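Local coordinates for protein dioxygenase (Pseudomonas brassicacearum, PDB 5V2D) that probably cleaves the central double bond of lignin-derived stilbenes with dioxygen at a non-heme iron centre, at residues 236-241 with 250-255. Numbering follows the deposited sequence.
Sequences AMVHDF and FPLIPL. With FE (Fe (III) ion), chain E.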
ATOM      1  N   ALA A 236      15.228  -8.696  -5.951  1.00 32.30           N
ATOM      2  CA  ALA A 236      14.515  -8.724  -4.714  1.00 30.94           C
ATOM      3  C   ALA A 236      13.347  -7.773  -4.721  1.00 29.95           C
ATOM      4  O   ALA A 236      13.352  -6.764  -5.476  1.00 30.84           O
ATOM      5  CB  ALA A 236      15.455  -8.351  -3.575  1.00 35.44           C
ATOM      6  N   MET A 237      12.425  -8.006  -3.787  1.00 27.35           N
ATOM      7  CA  MET A 237      11.229  -7.110  -3.682  1.00 27.78           C
ATOM      8  C   MET A 237      11.680  -5.714  -3.256  1.00 29.22           C
ATOM      9  O   MET A 237      12.373  -5.549  -2.236  1.00 28.46           O
ATOM     10  CB  MET A 237      10.236  -7.624  -2.669  1.00 29.01           C
ATOM     11  CG  MET A 237       8.964  -6.745  -2.591  1.00 28.87           C
ATOM     12  SD  MET A 237       7.785  -7.276  -1.311  1.00 30.98           S
ATOM     13  CE  MET A 237       7.052  -8.562  -2.256  1.00 31.59           C
ATOM     14  N   VAL A 238      11.267  -4.710  -4.016  1.00 28.25           N
ATOM     15  CA  VAL A 238      11.373  -3.313  -3.587  1.00 26.92           C
ATOM     16  C   VAL A 238       9.948  -2.770  -3.600  1.00 26.68           C
ATOM     17  O   VAL A 238       9.422  -2.287  -4.676  1.00 27.36           O
ATOM     18  CB  VAL A 238      12.275  -2.480  -4.476  1.00 26.30           C
ATOM     19  CG1 VAL A 238      12.488  -1.101  -3.855  1.00 26.60           C
ATOM     20  CG2 VAL A 238      13.643  -3.131  -4.616  1.00 26.91           C
ATOM     21  N   HIS A 239       9.315  -2.847  -2.426  1.00 26.22           N
ATOM     22  CA  HIS A 239       7.882  -2.515  -2.369  1.00 25.29           C
ATOM     23  C   HIS A 239       7.664  -0.994  -2.358  1.00 24.19           C
ATOM     24  O   HIS A 239       6.835  -0.451  -3.096  1.00 24.96           O
ATOM     25  CB  HIS A 239       7.174  -3.247  -1.209  1.00 23.99           C
ATOM     26  CG  HIS A 239       5.705  -2.930  -1.123  1.00 23.09           C
ATOM     27  ND1 HIS A 239       4.823  -3.249  -2.138  1.00 23.24           N
ATOM     28  CD2 HIS A 239       5.008  -2.196  -0.218  1.00 22.83           C
ATOM     29  CE1 HIS A 239       3.616  -2.825  -1.808  1.00 24.66           C
ATOM     30  NE2 HIS A 239       3.712  -2.164  -0.665  1.00 24.26           N
ATOM     31  N   ASP A 240       8.349  -0.325  -1.421  1.00 26.11           N
ATOM     32  CA  ASP A 240       8.211   1.106  -1.201  1.00 26.35           C
ATOM     33  C   ASP A 240       9.592   1.701  -1.380  1.00 26.44           C
ATOM     34  O   ASP A 240      10.565   0.985  -1.524  1.00 23.96           O
ATOM     35  CB  ASP A 240       7.618   1.322   0.202  1.00 27.83           C
ATOM     36  CG  ASP A 240       6.934   2.690   0.393  1.00 27.21           C
ATOM     37  OD1 ASP A 240       7.166   3.625  -0.433  1.00 26.94           O
ATOM     38  OD2 ASP A 240       6.205   2.840   1.432  1.00 27.26           O
ATOM     39  N   PHE A 241       9.696   3.006  -1.416  1.00 26.12           N
ATOM     40  CA  PHE A 241      11.000   3.674  -1.496  1.00 25.07           C
ATOM     41  C   PHE A 241      10.922   5.004  -0.790  1.00 26.45           C
ATOM     42  O   PHE A 241       9.944   5.293  -0.181  1.00 24.12           O
ATOM     43  CB  PHE A 241      11.503   3.766  -2.959  1.00 25.49           C
ATOM     44  CG  PHE A 241      10.994   4.925  -3.747  1.00 26.81           C
ATOM     45  CD1 PHE A 241       9.677   5.191  -3.850  1.00 25.50           C
ATOM     46  CD2 PHE A 241      11.878   5.740  -4.432  1.00 30.11           C
ATOM     47  CE1 PHE A 241       9.205   6.232  -4.667  1.00 28.41           C
ATOM     48  CE2 PHE A 241      11.426   6.820  -5.226  1.00 30.12           C
ATOM     49  CZ  PHE A 241      10.099   7.065  -5.329  1.00 29.17           C
ATOM     50  N   PHE A 250      16.283   2.930  -2.257  1.00 30.93           N
ATOM     51  CA  PHE A 250      15.554   1.693  -2.608  1.00 30.32           C
ATOM     52  C   PHE A 250      15.840   0.653  -1.497  1.00 29.28           C
ATOM     53  O   PHE A 250      16.949   0.163  -1.381  1.00 28.45           O
ATOM     54  CB  PHE A 250      16.108   1.108  -3.866  1.00 32.26           C
ATOM     55  CG  PHE A 250      15.831   1.902  -5.102  1.00 31.43           C
ATOM     56  CD1 PHE A 250      16.463   3.116  -5.322  1.00 33.16           C
ATOM     57  CD2 PHE A 250      15.122   1.311  -6.160  1.00 34.89           C
ATOM     58  CE1 PHE A 250      16.229   3.863  -6.484  1.00 32.39           C
ATOM     59  CE2 PHE A 250      14.892   2.015  -7.390  1.00 32.93           C
ATOM     60  CZ  PHE A 250      15.458   3.300  -7.536  1.00 35.27           C
ATOM     61  N   PRO A 251      14.839   0.288  -0.723  1.00 28.37           N
ATOM     62  CA  PRO A 251      15.025  -0.783   0.281  1.00 27.26           C
ATOM     63  C   PRO A 251      14.743  -2.131  -0.378  1.00 28.07           C
ATOM     64  O   PRO A 251      13.608  -2.450  -0.752  1.00 26.09           O
ATOM     65  CB  PRO A 251      14.000  -0.441   1.387  1.00 28.10           C
ATOM     66  CG  PRO A 251      13.362   0.856   0.921  1.00 28.71           C
ATOM     67  CD  PRO A 251      13.565   0.981  -0.537  1.00 27.63           C
ATOM     68  N   LEU A 252      15.751  -2.971  -0.501  1.00 28.34           N
ATOM     69  CA  LEU A 252      15.581  -4.326  -1.010  1.00 28.05           C
ATOM     70  C   LEU A 252      15.280  -5.257   0.149  1.00 29.56           C
ATOM     71  O   LEU A 252      16.135  -5.515   1.006  1.00 30.73           O
ATOM     72  CB  LEU A 252      16.862  -4.844  -1.720  1.00 30.84           C
ATOM     73  CG  LEU A 252      16.920  -4.426  -3.175  1.00 32.21           C
ATOM     74  CD1 LEU A 252      17.110  -2.929  -3.229  1.00 31.20           C
ATOM     75  CD2 LEU A 252      18.027  -5.118  -3.892  1.00 34.09           C
ATOM     76  N   ILE A 253      14.060  -5.732   0.176  1.00 27.86           N
ATOM     77  CA  ILE A 253      13.572  -6.672   1.170  1.00 30.85           C
ATOM     78  C   ILE A 253      14.175  -8.066   0.837  1.00 32.12           C
ATOM     79  O   ILE A 253      14.291  -8.400  -0.358  1.00 31.20           O
ATOM     80  CB  ILE A 253      12.048  -6.718   1.086  1.00 31.30           C
ATOM     81  CG1 ILE A 253      11.461  -5.343   1.469  1.00 30.79           C
ATOM     82  CG2 ILE A 253      11.461  -7.792   1.996  1.00 34.55           C
ATOM     83  CD1 ILE A 253      10.000  -5.161   1.023  1.00 30.81           C
ATOM     84  N   PRO A 254      14.574  -8.855   1.860  1.00 35.10           N
ATOM     85  CA  PRO A 254      15.177 -10.164   1.568  1.00 35.70           C
ATOM     86  C   PRO A 254      14.208 -11.248   1.061  1.00 35.90           C
ATOM     87  O   PRO A 254      14.252 -12.398   1.537  1.00 33.77           O
ATOM     88  CB  PRO A 254      15.772 -10.636   2.936  1.00 37.90           C
ATOM     89  CG  PRO A 254      15.660  -9.516   3.845  1.00 38.60           C
ATOM     90  CD  PRO A 254      14.690  -8.490   3.278  1.00 36.73           C
ATOM     91  N   LEU A 255      13.385 -10.896   0.095  1.00 34.09           N
ATOM     92  CA  LEU A 255      12.489 -11.777  -0.604  1.00 34.12           C
ATOM     93  C   LEU A 255      13.038 -11.848  -2.028  1.00 37.98           C
ATOM     94  O   LEU A 255      12.938 -10.827  -2.768  1.00 36.24           O
ATOM     95  CB  LEU A 255      11.099 -11.156  -0.667  1.00 33.76           C
ATOM     96  CG  LEU A 255      10.269 -11.278   0.574  1.00 31.08           C
ATOM     97  CD1 LEU A 255       9.014 -10.440   0.481  1.00 32.82           C
ATOM     98  CD2 LEU A 255       9.898 -12.737   0.874  1.00 34.12           C
TER
HETATM   99 FE    FE E 500       2.266  -0.920   0.142  1.00 21.77          FE
HETATM  100  O   HOH W   1      10.888  -2.023  -0.400  1.00 27.58           O
HETATM  101  O   HOH W   2       1.168  -2.630   0.495  1.00 26.53           O
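M237 and I253 join two roughly antiparallel segments, whose end-to-end directions differ by 144°, through a hydrogen bond from I253 N to M237 O (2.9 Å); a second, from M237 N to L255 O (3.0 Å), completes the pairing. Both segments belong to the seven-bladed beta-propeller of the carotenoid-oxygenase family: 236-241 links strand 224-231 of one four-stranded blade to strand 242-243 of the next, and 250-255 continues strand 247-252 of that second blade. The inverse gamma turn centred on P254 lets I253 N and L255 O both meet the backbone of M237. The side chain of M237 follows the same pairing. With CG anti to the backbone N (chi1 -177°), it runs side by side with I253 and L255, and SD touches both CD1 atoms, 3.9 Å from that of I253 and 3.8 Å from that of L255. V238 packs differently: its CG2 meets L252 CD1 at 3.7 Å, while the V238 and P251 side chains cross at about a right angle, CG1 lying against P251 O and ring CD. Farther along, P251 CD comes within 3.2 Å of D240 O and also packs against F241. Water 1 bridges the backbones here, accepting from D240 N and donating to P251 O. The side chain of H239, between V238 and D240, leads away from 250-255, with only CB near I253 CD1, and enters the four-histidine iron site completed by H188, H304 and H495. E156, hydrogen-bonded to ND1, is a second-shell partner that would fix the imidazole's rotation. D240, salt-bridged to K190, also receives F241 N on the anti side of OD1, 29° out of the carboxylate plane. At the metal, H239 NE2 binds iron at 2.1 Å, and water 2 occupies a further coordination position.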